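Local coordinates for protein putative cytochrome P450 YjiB (Bacillus subtilis subsp. subtilis, PDB 4RM4) that probably works as a heme-dependent monooxygenase, binding a heme whose iron would activate molecular oxygen for insertion into organic substrates, at residues A[32-37]-A[314-319]; A[122-127]-A[367-372]; A[197-202]-A[227-232]. All blocks are in the same frame, centred on the assembly; numbering follows the deposited sequence.

Interaction 1 (A[32-37]-A[314-319]); sequences SMRKDA and VASANR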
loop_
_atom_site.group_PDB
_atom_site.type_symbol
_atom_site.label_atom_id
_atom_site.label_comp_id
_atom_site.label_asym_id
_atom_site.label_seq_id
_atom_site.Cartn_x
_atom_site.Cartn_y
_atom_site.Cartn_z
ATOM N N SER A 32 -0.583 -15.687 18.523
ATOM C CA SER A 32 0.268 -16.359 19.495
ATOM C C SER A 32 1.334 -15.410 20.070
ATOM O O SER A 32 1.610 -15.438 21.268
ATOM C CB SER A 32 0.899 -17.619 18.898
ATOM O OG SER A 32 1.981 -17.307 18.054
ATOM N N MET A 33 1.914 -14.555 19.228
ATOM C CA MET A 33 2.896 -13.576 19.705
ATOM C C MET A 33 2.265 -12.505 20.595
ATOM O O MET A 33 2.825 -12.138 21.618
ATOM C CB MET A 33 3.642 -12.924 18.528
ATOM C CG MET A 33 4.293 -13.928 17.597
ATOM S SD MET A 33 5.702 -14.805 18.319
ATOM C CE MET A 33 6.895 -13.467 18.455
ATOM N N ARG A 34 1.108 -11.983 20.206
ATOM C CA ARG A 34 0.451 -10.994 21.059
ATOM C C ARG A 34 0.254 -11.555 22.466
ATOM O O ARG A 34 0.429 -10.847 23.473
ATOM C CB ARG A 34 -0.893 -10.573 20.477
ATOM C CG ARG A 34 -0.773 -9.707 19.239
ATOM C CD ARG A 34 -2.084 -8.995 18.967
ATOM N NE ARG A 34 -3.229 -9.900 18.788
ATOM C CZ ARG A 34 -3.495 -10.562 17.661
ATOM N NH1 ARG A 34 -4.565 -11.346 17.574
ATOM N NH2 ARG A 34 -2.686 -10.456 16.622
ATOM N N LYS A 35 -0.096 -12.836 22.517
ATOM C CA LYS A 35 -0.377 -13.507 23.781
ATOM C C LYS A 35 0.884 -13.943 24.527
ATOM O O LYS A 35 0.996 -13.737 25.740
ATOM C CB LYS A 35 -1.283 -14.718 23.539
ATOM C CG LYS A 35 -2.720 -14.515 23.993
ATOM C CD LYS A 35 -2.815 -14.508 25.516
ATOM C CE LYS A 35 -4.259 -14.589 25.989
ATOM N NZ LYS A 35 -4.352 -14.890 27.449
ATOM N N ASP A 36 1.824 -14.536 23.800
ATOM C CA ASP A 36 2.991 -15.188 24.403
ATOM C C ASP A 36 4.296 -14.395 24.363
ATOM O O ASP A 36 5.138 -14.563 25.242
ATOM C CB ASP A 36 3.228 -16.548 23.749
ATOM C CG ASP A 36 2.120 -17.530 24.036
ATOM O OD1 ASP A 36 1.497 -17.416 25.113
ATOM O OD2 ASP A 36 1.865 -18.405 23.184
ATOM N N ALA A 37 4.485 -13.563 23.336
ATOM C CA ALA A 37 5.738 -12.822 23.181
ATOM C C ALA A 37 5.505 -11.489 22.473
ATOM O O ALA A 37 6.016 -11.276 21.370
ATOM C CB ALA A 37 6.779 -13.672 22.401
ATOM N N VAL A 314 1.782 -3.837 12.027
ATOM C CA VAL A 314 0.473 -3.223 11.948
ATOM C C VAL A 314 -0.584 -4.274 11.595
ATOM O O VAL A 314 -1.729 -4.161 12.005
ATOM C CB VAL A 314 0.436 -2.024 10.963
ATOM C CG1 VAL A 314 1.336 -0.872 11.462
ATOM C CG2 VAL A 314 0.848 -2.451 9.574
ATOM N N ALA A 315 -0.189 -5.331 10.899
ATOM C CA ALA A 315 -1.147 -6.394 10.606
ATOM C C ALA A 315 -1.624 -7.062 11.881
ATOM O O ALA A 315 -2.794 -7.420 11.983
ATOM C CB ALA A 315 -0.575 -7.420 9.651
ATOM N N SER A 316 -0.717 -7.230 12.844
ATOM C CA SER A 316 -1.071 -7.819 14.140
ATOM C C SER A 316 -1.869 -6.833 14.996
ATOM O O SER A 316 -2.857 -7.210 15.644
ATOM C CB SER A 316 0.196 -8.275 14.885
ATOM O OG SER A 316 -0.103 -8.773 16.193
ATOM N N ALA A 317 -1.431 -5.574 15.013
ATOM C CA ALA A 317 -2.141 -4.518 15.737
ATOM C C ALA A 317 -3.623 -4.480 15.376
ATOM O O ALA A 317 -4.496 -4.305 16.235
ATOM C CB ALA A 317 -1.501 -3.175 15.447
ATOM N N ASN A 318 -3.891 -4.672 14.099
ATOM C CA ASN A 318 -5.222 -4.543 13.542
ATOM C C ASN A 318 -6.140 -5.705 13.957
ATOM O O ASN A 318 -7.352 -5.646 13.732
ATOM C CB ASN A 318 -5.133 -4.469 12.009
ATOM C CG ASN A 318 -4.755 -3.076 11.489
ATOM O OD1 ASN A 318 -4.582 -2.117 12.256
ATOM N ND2 ASN A 318 -4.619 -2.972 10.171
ATOM N N ARG A 319 -5.557 -6.746 14.558
ATOM C CA ARG A 319 -6.308 -7.912 15.044
ATOM C C ARG A 319 -6.324 -8.001 16.569
ATOM O O ARG A 319 -6.799 -8.994 17.140
ATOM C CB ARG A 319 -5.702 -9.220 14.507
ATOM C CG ARG A 319 -5.623 -9.357 12.996
ATOM C CD ARG A 319 -7.018 -9.374 12.420
ATOM N NE ARG A 319 -7.109 -9.861 11.043
ATOM C CZ ARG A 319 -7.467 -11.093 10.688
ATOM N NH1 ARG A 319 -7.736 -12.017 11.615
ATOM N NH2 ARG A 319 -7.556 -11.402 9.397
#
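The flat guanidinium of R34 meets a backbone carbonyl over one face and a hydroxyl at its edge. The carbonyl group of R319 lies over that face, its carbon above the centre of the group, with R319 O 3.3 Å from R34 NH1; the approach is too steep for a hydrogen bond, so this is electrostatic contact with the flat of a cation. At the edge, S316 OG sits in the guanidinium plane, and R34 NH2 donates to S316 OG over 3.1 Å in a nearly straight bond (163°). A bend at chi3 (-58°) turns R34 NH2 back onto the serine hydroxyl. The aliphatic part of the arginine passes alongside, R34 CG lying 3.3 Å from S316 OG. The serine oxygen projects toward helix 27-36 because it stands opposite its own backbone N (chi1 176°), and it is also hydrogen-bonded to F51 O, so this buried hydroxyl is gripped twice. R319 contributes CB, 3.9 Å from R34 NH2, and then turns its own guanidinium away to F282 O and to cation-pi contacts with F27 and F282. The two arginine ends therefore stay apart, R34 NH1 to R319 NH1 being 6.8 Å, and a salt bridge from R34 NH1 to E321 probably offsets part of the charge. Through N318 O, bonded to R281 of the ExxR motif, the same segment reaches helix 272-282. The arrangement belongs to the P450 fold, where the N-terminal A helix packs against the short K' helix that follows the third strand of the first beta-sheet.

Interaction 2 (A[122-127]-A[367-372]); sequences KFQGRS and ISAFPH
One polar bond and one aromatic pair carry the contact between Q124, F123, A369 and F370. In the polar part, Q124 NE2 donates to A369 O over 3.3 Å, a long and somewhat bent bond (147°). The acceptor lies close to the plane of the glutamine amide, whereas the N-H comes in from above the carbonyl plane of A369. A bend at chi2 (83°) folds the Q124 chain over toward the end of helix 352-369, where Q124 NE2 also lies 3.9 Å from A369 CB and approaches the F370 ring obliquely, 3.9 Å from F370 CE1.

The aromatic part is a meeting of rims: the rings of F123 and F370 are almost parallel, their planes 13° apart, yet neither lies over the other, with centroids 6.0 Å apart. Their closest atoms are F123 CE1 and F370 CE2 at 3.8 Å. F129 meets both rings and completes a small aromatic cluster. With an alanine here instead of F370, F123 and F129 would probably lose their shared neighbour, and the Q124 amide the ring beside it.

Among backbone bonds, R126 N to F123 O closes a type I turn that leads on toward strand 128-130. The side chain of Y262, on helix 261-267, bonds to the carbonyl of F370. Here the ends of the P450 D and L helices meet, just ahead of the outer strands 128-130 and 374-380 of a three-stranded antiparallel sheet.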
loop_
_atom_site.group_PDB
_atom_site.type_symbol
_atom_site.label_atom_id
_atom_site.label_comp_id
_atom_site.label_asym_id
_atom_site.label_seq_id
_atom_site.Cartn_x
_atom_site.Cartn_y
_atom_site.Cartn_z
ATOM N N LYS A 122 -12.802 -6.217 -20.606
ATOM C CA LYS A 122 -11.948 -7.248 -21.188
ATOM C C LYS A 122 -12.289 -8.660 -20.701
ATOM O O LYS A 122 -12.088 -9.629 -21.434
ATOM C CB LYS A 122 -10.463 -6.945 -20.928
ATOM C CG LYS A 122 -9.940 -5.677 -21.587
ATOM C CD LYS A 122 -8.421 -5.571 -21.438
ATOM C CE LYS A 122 -7.888 -4.246 -21.957
ATOM N NZ LYS A 122 -8.105 -4.076 -23.422
ATOM N N PHE A 123 -12.800 -8.786 -19.475
ATOM C CA PHE A 123 -13.131 -10.113 -18.951
ATOM C C PHE A 123 -14.605 -10.298 -18.580
ATOM O O PHE A 123 -14.973 -11.288 -17.943
ATOM C CB PHE A 123 -12.198 -10.523 -17.796
ATOM C CG PHE A 123 -12.231 -9.603 -16.604
ATOM C CD1 PHE A 123 -13.050 -9.878 -15.518
ATOM C CD2 PHE A 123 -11.421 -8.481 -16.552
ATOM C CE1 PHE A 123 -13.064 -9.051 -14.413
ATOM C CE2 PHE A 123 -11.437 -7.641 -15.446
ATOM C CZ PHE A 123 -12.259 -7.928 -14.376
ATOM N N GLN A 124 -15.434 -9.355 -19.017
ATOM C CA GLN A 124 -16.863 -9.306 -18.694
ATOM C C GLN A 124 -17.668 -10.546 -19.114
ATOM O O GLN A 124 -18.720 -10.835 -18.540
ATOM C CB GLN A 124 -17.480 -8.057 -19.331
ATOM C CG GLN A 124 -18.994 -7.952 -19.200
ATOM C CD GLN A 124 -19.429 -7.366 -17.868
ATOM O OE1 GLN A 124 -19.455 -6.147 -17.696
ATOM N NE2 GLN A 124 -19.780 -8.231 -16.919
ATOM N N GLY A 125 -17.187 -11.274 -20.116
ATOM C CA GLY A 125 -17.933 -12.411 -20.633
ATOM C C GLY A 125 -17.448 -13.786 -20.202
ATOM O O GLY A 125 -17.997 -14.806 -20.625
ATOM N N ARG A 126 -16.431 -13.821 -19.350
ATOM C CA ARG A 126 -15.767 -15.073 -19.022
ATOM C C ARG A 126 -16.347 -15.744 -17.784
ATOM O O ARG A 126 -16.821 -15.077 -16.864
ATOM C CB ARG A 126 -14.263 -14.840 -18.871
ATOM C CG ARG A 126 -13.612 -14.320 -20.150
ATOM C CD ARG A 126 -12.264 -13.679 -19.882
ATOM N NE ARG A 126 -11.378 -14.550 -19.119
ATOM C CZ ARG A 126 -10.169 -14.198 -18.698
ATOM N NH1 ARG A 126 -9.698 -12.985 -18.968
ATOM N NH2 ARG A 126 -9.428 -15.057 -18.006
ATOM N N SER A 127 -16.314 -17.070 -17.771
ATOM C CA SER A 127 -16.884 -17.829 -16.669
ATOM C C SER A 127 -15.857 -17.976 -15.554
ATOM O O SER A 127 -16.207 -18.253 -14.403
ATOM C CB SER A 127 -17.353 -19.206 -17.149
ATOM O OG SER A 127 -16.256 -20.033 -17.500
ATOM N N ILE A 367 -18.246 -5.681 -8.299
ATOM C CA ILE A 367 -19.407 -6.358 -7.741
ATOM C C ILE A 367 -20.679 -6.053 -8.536
ATOM O O ILE A 367 -21.579 -6.893 -8.626
ATOM C CB ILE A 367 -19.592 -6.047 -6.228
ATOM C CG1 ILE A 367 -18.351 -6.478 -5.443
ATOM C CG2 ILE A 367 -20.810 -6.763 -5.677
ATOM C CD1 ILE A 367 -18.432 -6.211 -3.941
ATOM N N SER A 368 -20.743 -4.859 -9.118
ATOM C CA SER A 368 -21.869 -4.473 -9.968
ATOM C C SER A 368 -21.890 -5.267 -11.277
ATOM O O SER A 368 -22.957 -5.621 -11.794
ATOM C CB SER A 368 -21.804 -2.968 -10.270
ATOM O OG SER A 368 -22.933 -2.528 -11.005
ATOM N N ALA A 369 -20.706 -5.548 -11.817
ATOM C CA ALA A 369 -20.610 -6.236 -13.098
ATOM C C ALA A 369 -20.941 -7.717 -12.998
ATOM O O ALA A 369 -21.308 -8.341 -13.997
ATOM C CB ALA A 369 -19.223 -6.049 -13.706
ATOM N N PHE A 370 -20.807 -8.280 -11.802
ATOM C CA PHE A 370 -20.961 -9.722 -11.623
ATOM C C PHE A 370 -21.983 -10.075 -10.551
ATOM O O PHE A 370 -21.809 -9.740 -9.377
ATOM C CB PHE A 370 -19.606 -10.364 -11.326
ATOM C CG PHE A 370 -18.629 -10.237 -12.459
ATOM C CD1 PHE A 370 -18.788 -10.996 -13.608
ATOM C CD2 PHE A 370 -17.582 -9.332 -12.396
ATOM C CE1 PHE A 370 -17.906 -10.878 -14.668
ATOM C CE2 PHE A 370 -16.693 -9.202 -13.457
ATOM C CZ PHE A 370 -16.859 -9.980 -14.595
ATOM N N PRO A 371 -23.066 -10.748 -10.958
ATOM C CA PRO A 371 -24.126 -11.102 -10.010
ATOM C C PRO A 371 -23.619 -12.051 -8.929
ATOM O O PRO A 371 -23.983 -11.915 -7.756
ATOM C CB PRO A 371 -25.181 -11.780 -10.897
ATOM C CG PRO A 371 -24.441 -12.227 -12.113
ATOM C CD PRO A 371 -23.364 -11.208 -12.328
ATOM N N HIS A 372 -22.773 -12.994 -9.318
ATOM C CA HIS A 372 -22.245 -13.965 -8.372
ATOM C C HIS A 372 -20.798 -14.324 -8.697
ATOM O O HIS A 372 -20.393 -14.348 -9.856
ATOM C CB HIS A 372 -23.116 -15.225 -8.348
ATOM C CG HIS A 372 -22.503 -16.367 -7.597
ATOM N ND1 HIS A 372 -22.618 -16.508 -6.231
ATOM C CD2 HIS A 372 -21.768 -17.422 -8.024
ATOM C CE1 HIS A 372 -21.982 -17.601 -5.847
ATOM N NE2 HIS A 372 -21.459 -18.175 -6.916
#

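Interaction 3 (A[197-202]-A[227-232]); sequences GIIEEK and EELIPF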
loop_
_atom_site.group_PDB
_atom_site.type_symbol
_atom_site.label_atom_id
_atom_site.label_comp_id
_atom_site.label_asym_id
_atom_site.label_seq_id
_atom_site.Cartn_x
_atom_site.Cartn_y
_atom_site.Cartn_z
ATOM N N GLY A 197 12.173 14.237 -17.889
ATOM C CA GLY A 197 11.551 14.671 -19.126
ATOM C C GLY A 197 10.132 15.172 -18.939
ATOM O O GLY A 197 9.763 16.219 -19.475
ATOM N N ILE A 198 9.323 14.421 -18.192
ATOM C CA ILE A 198 7.932 14.822 -17.954
ATOM C C ILE A 198 7.880 16.121 -17.163
ATOM O O ILE A 198 7.040 16.985 -17.421
ATOM C CB ILE A 198 7.135 13.748 -17.176
ATOM C CG1 ILE A 198 6.834 12.533 -18.053
ATOM C CG2 ILE A 198 5.808 14.328 -16.725
ATOM C CD1 ILE A 198 8.017 11.900 -18.683
ATOM N N ILE A 199 8.773 16.255 -16.185
ATOM C CA ILE A 199 8.836 17.481 -15.400
ATOM C C ILE A 199 9.040 18.705 -16.314
ATOM O O ILE A 199 8.351 19.713 -16.163
ATOM C CB ILE A 199 9.911 17.409 -14.295
ATOM C CG1 ILE A 199 9.430 16.499 -13.158
ATOM C CG2 ILE A 199 10.222 18.795 -13.758
ATOM C CD1 ILE A 199 10.517 16.092 -12.164
ATOM N N GLU A 200 9.979 18.616 -17.255
ATOM C CA GLU A 200 10.238 19.732 -18.172
ATOM C C GLU A 200 9.005 20.014 -19.019
ATOM O O GLU A 200 8.649 21.173 -19.281
ATOM C CB GLU A 200 11.411 19.405 -19.096
ATOM C CG GLU A 200 12.750 19.927 -18.629
ATOM C CD GLU A 200 12.736 21.424 -18.379
ATOM O OE1 GLU A 200 11.889 22.130 -18.969
ATOM O OE2 GLU A 200 13.566 21.903 -17.586
ATOM N N GLU A 201 8.376 18.942 -19.478
ATOM C CA GLU A 201 7.165 19.052 -20.279
ATOM C C GLU A 201 6.096 19.833 -19.531
ATOM O O GLU A 201 5.492 20.745 -20.084
ATOM C CB GLU A 201 6.632 17.665 -20.630
ATOM C CG GLU A 201 5.315 17.681 -21.386
ATOM C CD GLU A 201 5.458 18.226 -22.797
ATOM O OE1 GLU A 201 6.583 18.615 -23.184
ATOM O OE2 GLU A 201 4.439 18.262 -23.518
ATOM N N LYS A 202 5.864 19.465 -18.270
ATOM C CA LYS A 202 4.793 20.084 -17.476
ATOM C C LYS A 202 5.105 21.534 -17.112
ATOM O O LYS A 202 4.195 22.336 -16.878
ATOM C CB LYS A 202 4.456 19.254 -16.227
ATOM C CG LYS A 202 4.012 17.820 -16.547
ATOM C CD LYS A 202 2.881 17.787 -17.558
ATOM C CE LYS A 202 2.551 16.347 -17.913
ATOM N NZ LYS A 202 1.505 16.226 -18.970
ATOM N N GLU A 227 15.700 17.179 -7.839
ATOM C CA GLU A 227 16.380 16.203 -6.992
ATOM C C GLU A 227 15.487 15.689 -5.864
ATOM O O GLU A 227 15.746 14.636 -5.294
ATOM C CB GLU A 227 17.678 16.778 -6.422
ATOM C CG GLU A 227 18.800 16.923 -7.459
ATOM C CD GLU A 227 20.151 17.231 -6.827
ATOM O OE1 GLU A 227 20.195 17.492 -5.607
ATOM O OE2 GLU A 227 21.172 17.198 -7.548
ATOM N N GLU A 228 14.439 16.439 -5.549
ATOM C CA GLU A 228 13.453 15.998 -4.566
ATOM C C GLU A 228 12.202 15.465 -5.265
ATOM O O GLU A 228 11.590 14.497 -4.815
ATOM C CB GLU A 228 13.098 17.141 -3.611
ATOM C CG GLU A 228 14.264 17.625 -2.764
ATOM C CD GLU A 228 14.047 19.029 -2.220
ATOM O OE1 GLU A 228 13.771 19.952 -3.025
ATOM O OE2 GLU A 228 14.154 19.217 -0.992
ATOM N N LEU A 229 11.844 16.077 -6.390
ATOM C CA LEU A 229 10.619 15.691 -7.081
ATOM C C LEU A 229 10.737 14.325 -7.721
ATOM O O LEU A 229 9.811 13.516 -7.636
ATOM C CB LEU A 229 10.182 16.743 -8.111
ATOM C CG LEU A 229 8.831 16.509 -8.809
ATOM C CD1 LEU A 229 7.672 16.305 -7.801
ATOM C CD2 LEU A 229 8.498 17.648 -9.772
ATOM N N ILE A 230 11.876 14.054 -8.357
ATOM C CA ILE A 230 12.061 12.769 -9.018
ATOM C C ILE A 230 11.989 11.573 -8.068
ATOM O O ILE A 230 11.237 10.629 -8.330
ATOM C CB ILE A 230 13.343 12.738 -9.872
ATOM C CG1 ILE A 230 13.160 13.655 -11.084
ATOM C CG2 ILE A 230 13.620 11.315 -10.327
ATOM C CD1 ILE A 230 14.436 13.928 -11.852
ATOM N N PRO A 231 12.765 11.596 -6.966
ATOM C CA PRO A 231 12.642 10.502 -5.993
ATOM C C PRO A 231 11.213 10.378 -5.435
ATOM O O PRO A 231 10.771 9.269 -5.125
ATOM C CB PRO A 231 13.599 10.920 -4.870
ATOM C CG PRO A 231 14.595 11.806 -5.519
ATOM C CD PRO A 231 13.865 12.522 -6.620
ATOM N N PHE A 232 10.521 11.502 -5.274
ATOM C CA PHE A 232 9.123 11.473 -4.826
ATOM C C PHE A 232 8.188 10.739 -5.825
ATOM O O PHE A 232 7.346 9.931 -5.430
ATOM C CB PHE A 232 8.598 12.888 -4.530
ATOM C CG PHE A 232 7.141 12.916 -4.184
ATOM C CD1 PHE A 232 6.706 12.462 -2.946
ATOM C CD2 PHE A 232 6.197 13.342 -5.107
ATOM C CE1 PHE A 232 5.346 12.459 -2.635
ATOM C CE2 PHE A 232 4.833 13.343 -4.793
ATOM C CZ PHE A 232 4.416 12.904 -3.554
#
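In the P450 fold the long I-helix runs through the molecule beside the heme, and the G-helix lies across its N-terminal part; segments 197-202 and 227-232 are one place where these two helices touch. The join is wholly apolar and rests on three side chains. I199 acts as the probe. Its CG1 is turned opposite the carbonyl carbon (chi1 -74°) and the chain stays extended beyond it, so that CD1 reaches across to the partner helix and touches both L229 and I230. The approach of I199 CD1 to L229 CD2, 3.5 Å, is tighter than usual for two methyl carbons, and I199 CG1 lies 3.7 Å from the same L229 CD2. Isoleucine and leucine slide past one another in opposite directions, each running alongside the other toward the opposing backbone. Chi1 of L229 (-174°) carries its CG toward the other helix, and chi2 (54°) then points CD2 at the isoleucine. On the neighbouring residue the same methyl group finds a methylene, I199 CD1 being 3.8 Å from I230 CG1.

Around these three side chains, L229 also rests on V215 of helix 210-215, while I230 packs on A196 and A192, about one and two turns back from I199 along helix 177-204. Just beyond the contact the I-helix is kinked at P231, whose nitrogen makes no bond to the turn before. The side chain of L229 lies about 11 Å from the heme. The meeting of aliphatic side chains makes this an apolar interface between the G- and I-helices in the alpha-helical lobe of a cytochrome P450.

How the interactions relate
From the N terminus, the chain leaves helix 27-36, crosses most of the fold and returns at 314-319, where interaction 1 closes a loop of 276 residues. Interaction 2 opens within that loop, at 122-127, and closes only at 367-372, so the two alternate along the chain. Interaction 3 spans just 24 residues between 197-202 and 227-232 and falls inside both larger loops. The three are separate in space, their centres 37 to 41 Å apart. Together they show how closures of very different span can coexist in one fold: helix 27-36 joins helix 314-317, the end region of helix 102-123 joins that of helix 352-369, and helix 177-204 joins helix 226-257.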